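Local coordinates for protein Esterase/lipase (Uncultured bacterium, PDB 3K6K) that probably hydrolyses carboxylic ester bonds as a bacterial homologue of hormone-sensitive lipase with the alpha/beta hydrolase fold, at residues Arg19-Leu24 and Asp278-Phe283; Asp13-Pro18 and Phe289-Asp294. All coordinates share one frame; numbering follows the deposited sequence.

Interaction 1 (Arg19-Leu24 and Asp278-Phe283)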
loop_
_atom_site.group_PDB
_atom_site.type_symbol
_atom_site.label_atom_id
_atom_site.label_comp_id
_atom_site.label_asym_id
_atom_site.label_seq_id
_atom_site.Cartn_x
_atom_site.Cartn_y
_atom_site.Cartn_z
ATOM N N ARG A 19 -10.554 17.033 -10.384
ATOM C CA ARG A 19 -11.994 16.759 -10.450
ATOM C C ARG A 19 -12.565 17.203 -11.815
ATOM O O ARG A 19 -13.578 16.668 -12.276
ATOM C CB ARG A 19 -12.745 17.371 -9.267
ATOM C CG ARG A 19 -12.584 16.579 -7.937
ATOM C CD ARG A 19 -13.407 17.284 -6.846
ATOM N NE ARG A 19 -14.842 17.265 -7.196
ATOM C CZ ARG A 19 -15.831 17.943 -6.600
ATOM N NH1 ARG A 19 -15.614 18.744 -5.555
ATOM N NH2 ARG A 19 -17.069 17.799 -7.064
ATOM N N ASP A 20 -11.859 18.134 -12.455
ATOM C CA ASP A 20 -12.290 18.691 -13.732
ATOM C C ASP A 20 -11.940 17.698 -14.813
ATOM O O ASP A 20 -12.718 17.519 -15.729
ATOM C CB ASP A 20 -11.718 20.118 -13.990
ATOM C CG ASP A 20 -12.290 21.146 -12.992
ATOM O OD1 ASP A 20 -13.364 20.815 -12.391
ATOM O OD2 ASP A 20 -11.692 22.246 -12.752
ATOM N N PHE A 21 -10.794 17.030 -14.662
ATOM C CA PHE A 21 -10.361 16.055 -15.635
ATOM C C PHE A 21 -11.316 14.868 -15.561
ATOM O O PHE A 21 -11.667 14.313 -16.586
ATOM C CB PHE A 21 -8.910 15.602 -15.384
ATOM C CG PHE A 21 -8.380 14.590 -16.422
ATOM C CD1 PHE A 21 -7.819 13.375 -16.014
ATOM C CD2 PHE A 21 -8.427 14.873 -17.787
ATOM C CE1 PHE A 21 -7.324 12.464 -16.944
ATOM C CE2 PHE A 21 -7.943 13.961 -18.740
ATOM C CZ PHE A 21 -7.389 12.742 -18.299
ATOM N N LEU A 22 -11.739 14.505 -14.352
ATOM C CA LEU A 22 -12.738 13.440 -14.171
ATOM C C LEU A 22 -14.032 13.720 -14.929
ATOM O O LEU A 22 -14.636 12.795 -15.488
ATOM C CB LEU A 22 -13.066 13.184 -12.688
ATOM C CG LEU A 22 -11.835 12.642 -11.944
ATOM C CD1 LEU A 22 -12.055 12.553 -10.447
ATOM C CD2 LEU A 22 -11.367 11.278 -12.554
ATOM N N GLN A 23 -14.455 14.991 -14.914
ATOM C CA GLN A 23 -15.670 15.407 -15.617
ATOM C C GLN A 23 -15.445 15.312 -17.144
ATOM O O GLN A 23 -16.340 14.958 -17.887
ATOM C CB GLN A 23 -16.143 16.807 -15.171
ATOM C CG GLN A 23 -17.516 17.216 -15.762
ATOM C CD GLN A 23 -18.682 17.191 -14.739
ATOM O OE1 GLN A 23 -19.585 18.065 -14.796
ATOM N NE2 GLN A 23 -18.677 16.201 -13.826
ATOM N N LEU A 24 -14.248 15.583 -17.597
ATOM C CA LEU A 24 -13.980 15.448 -18.973
ATOM C C LEU A 24 -14.039 13.971 -19.336
ATOM O O LEU A 24 -14.662 13.665 -20.307
ATOM C CB LEU A 24 -12.712 16.148 -19.386
ATOM C CG LEU A 24 -12.055 15.709 -20.667
ATOM C CD1 LEU A 24 -12.926 15.826 -21.829
ATOM C CD2 LEU A 24 -10.761 16.388 -20.928
ATOM N N ASP A 278 -8.514 11.166 -6.363
ATOM C CA ASP A 278 -9.075 11.771 -7.607
ATOM C C ASP A 278 -8.396 11.315 -8.936
ATOM O O ASP A 278 -8.563 11.988 -9.979
ATOM C CB ASP A 278 -8.990 13.320 -7.552
ATOM C CG ASP A 278 -9.757 13.927 -6.375
ATOM O OD1 ASP A 278 -10.869 13.472 -6.052
ATOM O OD2 ASP A 278 -9.246 14.916 -5.802
ATOM N N MET A 279 -7.613 10.237 -8.917
ATOM C CA MET A 279 -7.005 9.724 -10.174
ATOM C C MET A 279 -7.806 8.572 -10.780
ATOM O O MET A 279 -8.290 7.700 -10.057
ATOM C CB MET A 279 -5.540 9.303 -9.978
ATOM C CG MET A 279 -4.619 10.524 -9.695
ATOM S SD MET A 279 -4.662 11.578 -11.179
ATOM C CE MET A 279 -5.714 12.835 -10.430
ATOM N N PRO A 280 -7.981 8.581 -12.092
ATOM C CA PRO A 280 -8.747 7.486 -12.725
ATOM C C PRO A 280 -7.815 6.355 -13.102
ATOM O O PRO A 280 -6.606 6.423 -12.832
ATOM C CB PRO A 280 -9.274 8.150 -14.008
ATOM C CG PRO A 280 -8.049 9.078 -14.419
ATOM C CD PRO A 280 -7.713 9.683 -13.048
ATOM N N HIS A 281 -8.380 5.341 -13.741
ATOM C CA HIS A 281 -7.668 4.167 -14.168
ATOM C C HIS A 281 -6.423 4.540 -14.947
ATOM O O HIS A 281 -6.502 5.369 -15.849
ATOM C CB HIS A 281 -8.600 3.401 -15.077
ATOM C CG HIS A 281 -8.239 1.965 -15.237
ATOM N ND1 HIS A 281 -7.873 1.169 -14.174
ATOM C CD2 HIS A 281 -8.195 1.175 -16.341
ATOM C CE1 HIS A 281 -7.624 -0.049 -14.616
ATOM N NE2 HIS A 281 -7.812 -0.075 -15.922
ATOM N N VAL A 282 -5.304 3.896 -14.635
ATOM C CA VAL A 282 -4.005 4.137 -15.265
ATOM C C VAL A 282 -3.740 5.645 -15.538
ATOM O O VAL A 282 -3.406 6.063 -16.636
ATOM C CB VAL A 282 -3.741 3.264 -16.546
ATOM C CG1 VAL A 282 -2.256 3.338 -16.881
ATOM C CG2 VAL A 282 -4.147 1.733 -16.362
ATOM N N PHE A 283 -3.828 6.448 -14.498
ATOM C CA PHE A 283 -3.735 7.888 -14.650
ATOM C C PHE A 283 -2.409 8.370 -15.174
ATOM O O PHE A 283 -2.343 9.529 -15.646
ATOM C CB PHE A 283 -4.056 8.589 -13.323
ATOM C CG PHE A 283 -3.014 8.379 -12.221
ATOM C CD1 PHE A 283 -2.010 9.317 -12.018
ATOM C CD2 PHE A 283 -3.091 7.295 -11.369
ATOM C CE1 PHE A 283 -1.078 9.137 -11.013
ATOM C CE2 PHE A 283 -2.200 7.118 -10.349
ATOM C CZ PHE A 283 -1.165 8.018 -10.184
#
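Leu22 and Pro280 form the close-packed part of this contact, where one face of helix 18-30 meets the loop that carries the probable catalytic histidine, His281. Leu22 makes the largest contribution from the helix. CG stands beside the backbone N and anti to the carbonyl carbon (chi1 -65°), which carries both methyls to the loop: Leu22 CD2 lies 4.0 Å from Pro280 CD, and Leu22 CD1 rests 3.6 Å from the carbonyl oxygen of Asp278. Beside it, Phe21 sends its ring obliquely against the same proline, CE1 of Phe21 lying 4.3 Å from Pro280 CG. Phe21 and Pro280 are both buried, and the side chains that meet here are apolar.

Toward solvent the fit is looser. The exposed Arg19 offers its aliphatic stem rather than its charge: Arg19 CG is 4.0 Å from Asp278 OD1, whereas Arg19 NE stays 5.6 Å from that oxygen, too far for a salt bridge. The chain bends at chi3 (63°) and carries the guanidinium past the carboxylate, leaving any attraction long-range and probably weak.

The ND1 of His281, further along the loop, is hydrogen-bonded to Glu251 and its side chain touches Ser157, consistent with a Ser-His-Glu triad. The loop leaves strand 271-276, outermost in this chain's sheet, and leads on to helix 291-305, against which Phe283 packs, while helix 18-30 covers its Pro280 side.

Interaction 2 (Asp13-Pro18 and Phe289-Asp294)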
loop_
_atom_site.group_PDB
_atom_site.type_symbol
_atom_site.label_atom_id
_atom_site.label_comp_id
_atom_site.label_asym_id
_atom_site.label_seq_id
_atom_site.Cartn_x
_atom_site.Cartn_y
_atom_site.Cartn_z
ATOM N N ASP A 13 4.004 25.052 -15.812
ATOM C CA ASP A 13 3.031 25.037 -16.962
ATOM C C ASP A 13 1.641 24.297 -16.638
ATOM O O ASP A 13 1.484 23.652 -15.594
ATOM C CB ASP A 13 3.738 24.469 -18.194
ATOM C CG ASP A 13 3.636 22.958 -18.266
ATOM O OD1 ASP A 13 2.692 22.431 -17.648
ATOM O OD2 ASP A 13 4.470 22.288 -18.943
ATOM N N THR A 14 0.650 24.405 -17.526
ATOM C CA THR A 14 -0.777 24.243 -17.109
ATOM C C THR A 14 -1.270 22.809 -16.902
ATOM O O THR A 14 -0.936 21.909 -17.681
ATOM C CB THR A 14 -1.785 24.976 -18.050
ATOM O OG1 THR A 14 -1.349 26.312 -18.296
ATOM C CG2 THR A 14 -3.185 25.064 -17.391
ATOM N N LYS A 15 -2.066 22.631 -15.854
ATOM C CA LYS A 15 -2.737 21.365 -15.537
ATOM C C LYS A 15 -4.208 21.579 -15.159
ATOM O O LYS A 15 -4.606 22.666 -14.780
ATOM C CB LYS A 15 -2.010 20.712 -14.382
ATOM C CG LYS A 15 -0.544 20.306 -14.686
ATOM C CD LYS A 15 -0.395 19.089 -15.649
ATOM C CE LYS A 15 1.060 18.584 -15.750
ATOM N NZ LYS A 15 1.757 19.265 -16.855
ATOM N N MET A 16 -5.035 20.563 -15.309
ATOM C CA MET A 16 -6.408 20.629 -14.838
ATOM C C MET A 16 -6.458 20.296 -13.348
ATOM O O MET A 16 -5.630 19.539 -12.861
ATOM C CB MET A 16 -7.291 19.548 -15.470
ATOM C CG MET A 16 -7.094 19.251 -16.910
ATOM S SD MET A 16 -8.562 19.765 -17.736
ATOM C CE MET A 16 -8.189 21.508 -17.718
ATOM N N ASP A 17 -7.490 20.806 -12.664
ATOM C CA ASP A 17 -7.871 20.268 -11.369
ATOM C C ASP A 17 -8.287 18.813 -11.548
ATOM O O ASP A 17 -9.067 18.517 -12.438
ATOM C CB ASP A 17 -9.057 21.022 -10.721
ATOM C CG ASP A 17 -9.298 20.548 -9.308
ATOM O OD1 ASP A 17 -10.062 19.570 -9.074
ATOM O OD2 ASP A 17 -8.629 21.090 -8.401
ATOM N N PRO A 18 -7.789 17.907 -10.697
ATOM C CA PRO A 18 -8.214 16.558 -10.973
ATOM C C PRO A 18 -9.721 16.330 -11.130
ATOM O O PRO A 18 -10.126 15.502 -11.965
ATOM C CB PRO A 18 -7.633 15.773 -9.804
ATOM C CG PRO A 18 -6.308 16.444 -9.620
ATOM C CD PRO A 18 -6.680 17.926 -9.711
ATOM N N PHE A 289 -2.446 16.365 -18.698
ATOM C CA PHE A 289 -3.640 16.935 -18.020
ATOM C C PHE A 289 -3.571 16.991 -16.506
ATOM O O PHE A 289 -3.894 18.025 -15.921
ATOM C CB PHE A 289 -4.916 16.186 -18.441
ATOM C CG PHE A 289 -5.096 16.153 -19.942
ATOM C CD1 PHE A 289 -4.893 14.973 -20.649
ATOM C CD2 PHE A 289 -5.310 17.346 -20.652
ATOM C CE1 PHE A 289 -5.022 14.951 -22.045
ATOM C CE2 PHE A 289 -5.388 17.340 -22.071
ATOM C CZ PHE A 289 -5.277 16.140 -22.756
ATOM N N VAL A 290 -3.192 15.904 -15.835
ATOM C CA VAL A 290 -3.144 16.004 -14.385
ATOM C C VAL A 290 -1.712 15.858 -13.851
ATOM O O VAL A 290 -0.912 15.085 -14.365
ATOM C CB VAL A 290 -4.136 15.054 -13.703
ATOM C CG1 VAL A 290 -5.537 15.511 -13.949
ATOM C CG2 VAL A 290 -3.949 13.599 -14.216
ATOM N N ASN A 291 -1.407 16.613 -12.821
ATOM C CA ASN A 291 -0.065 16.673 -12.231
ATOM C C ASN A 291 0.368 15.364 -11.549
ATOM O O ASN A 291 1.528 14.952 -11.705
ATOM C CB ASN A 291 0.016 17.832 -11.249
ATOM C CG ASN A 291 1.440 18.056 -10.735
ATOM O OD1 ASN A 291 1.647 18.030 -9.494
ATOM N ND2 ASN A 291 2.452 18.252 -11.678
ATOM N N ALA A 292 -0.566 14.690 -10.876
ATOM C CA ALA A 292 -0.262 13.398 -10.189
ATOM C C ALA A 292 0.338 12.273 -11.044
ATOM O O ALA A 292 0.999 11.342 -10.544
ATOM C CB ALA A 292 -1.527 12.871 -9.417
ATOM N N ALA A 293 0.092 12.335 -12.341
ATOM C CA ALA A 293 0.706 11.396 -13.267
ATOM C C ALA A 293 2.198 11.597 -13.389
ATOM O O ALA A 293 2.935 10.623 -13.391
ATOM C CB ALA A 293 0.013 11.425 -14.649
ATOM N N ASP A 294 2.656 12.840 -13.524
ATOM C CA ASP A 294 4.108 13.070 -13.560
ATOM C C ASP A 294 4.734 12.621 -12.269
ATOM O O ASP A 294 5.779 12.040 -12.337
ATOM C CB ASP A 294 4.532 14.536 -13.782
ATOM C CG ASP A 294 3.718 15.239 -14.839
ATOM O OD1 ASP A 294 3.459 16.469 -14.588
ATOM O OD2 ASP A 294 3.347 14.577 -15.885
HETATM O O HOH W 1 -3.095 18.421 -12.070
#
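Met16 N donates to Phe289 O over 2.8 Å, with an N-H...O angle of 158° and a C=O...N angle of 163°, pinning the extended N-terminal segment to the turn that leads into helix 291-305 of the alpha/beta hydrolase fold. Next to this bond, one water bridges the two backbones, donating to Met16 O and accepting from Asn291 N.

Lys15 folds over the start of the helix. The bend at chi2 (-72°) lays its methylenes over the backbone there, with Lys15 CD 3.9 Å from Asn291 N, and the turn at chi4 directs NZ. The chain ends between two carboxylates: NZ of Lys15 is 3.4 Å from Asp13 OD1, a weak bond within a salt bridge, and 4.0 Å from Asp294 OD1, a long one. That Asp294 oxygen lies nearer the last methylene, 3.4 Å from Lys15 CE, than the ammonium. These three residues make a salt-bridge network in which the ammonium probably eases the proximity of two like charges. With an alanine here, Asp13 and Asp294 would probably lose their shared cation and the first turn of helix 291-305 its methylene cover.

Met16 and Phe289 run side by side, pointing the same way, and meet through Met16 CG and Phe289 CB at 4.1 Å; the Phe289 ring goes on to meet that of Phe21. Asp17, turned away from this contact, N-caps helix 18-30 through OD1, which accepts from Arg19 N. On the buried side, Val290 packs on the first residue of helix 18-30, its CG1 methyl 4.1 Å from Pro18 CA.

From the N terminus, residues 13-18 come first and are paired in interaction 2 with 289-294, closing a loop over 270 intervening residues. Residues 19-24 follow directly and meet 278-283 in interaction 1, so the smaller loop of 253 residues nests within the larger. The two contacts therefore join neighbouring N-terminal segments to successive parts of the C-terminal region: the connection after strand 271-276, then the start of helix 291-305. Their centres lie 10 Å apart, and they touch directly: Met279 CE approaches Pro18 CB to 3.6 Å. Together they lay the N-terminal arm and helix 18-30 against the connection that follows strand 271-276 and the start of helix 291-305.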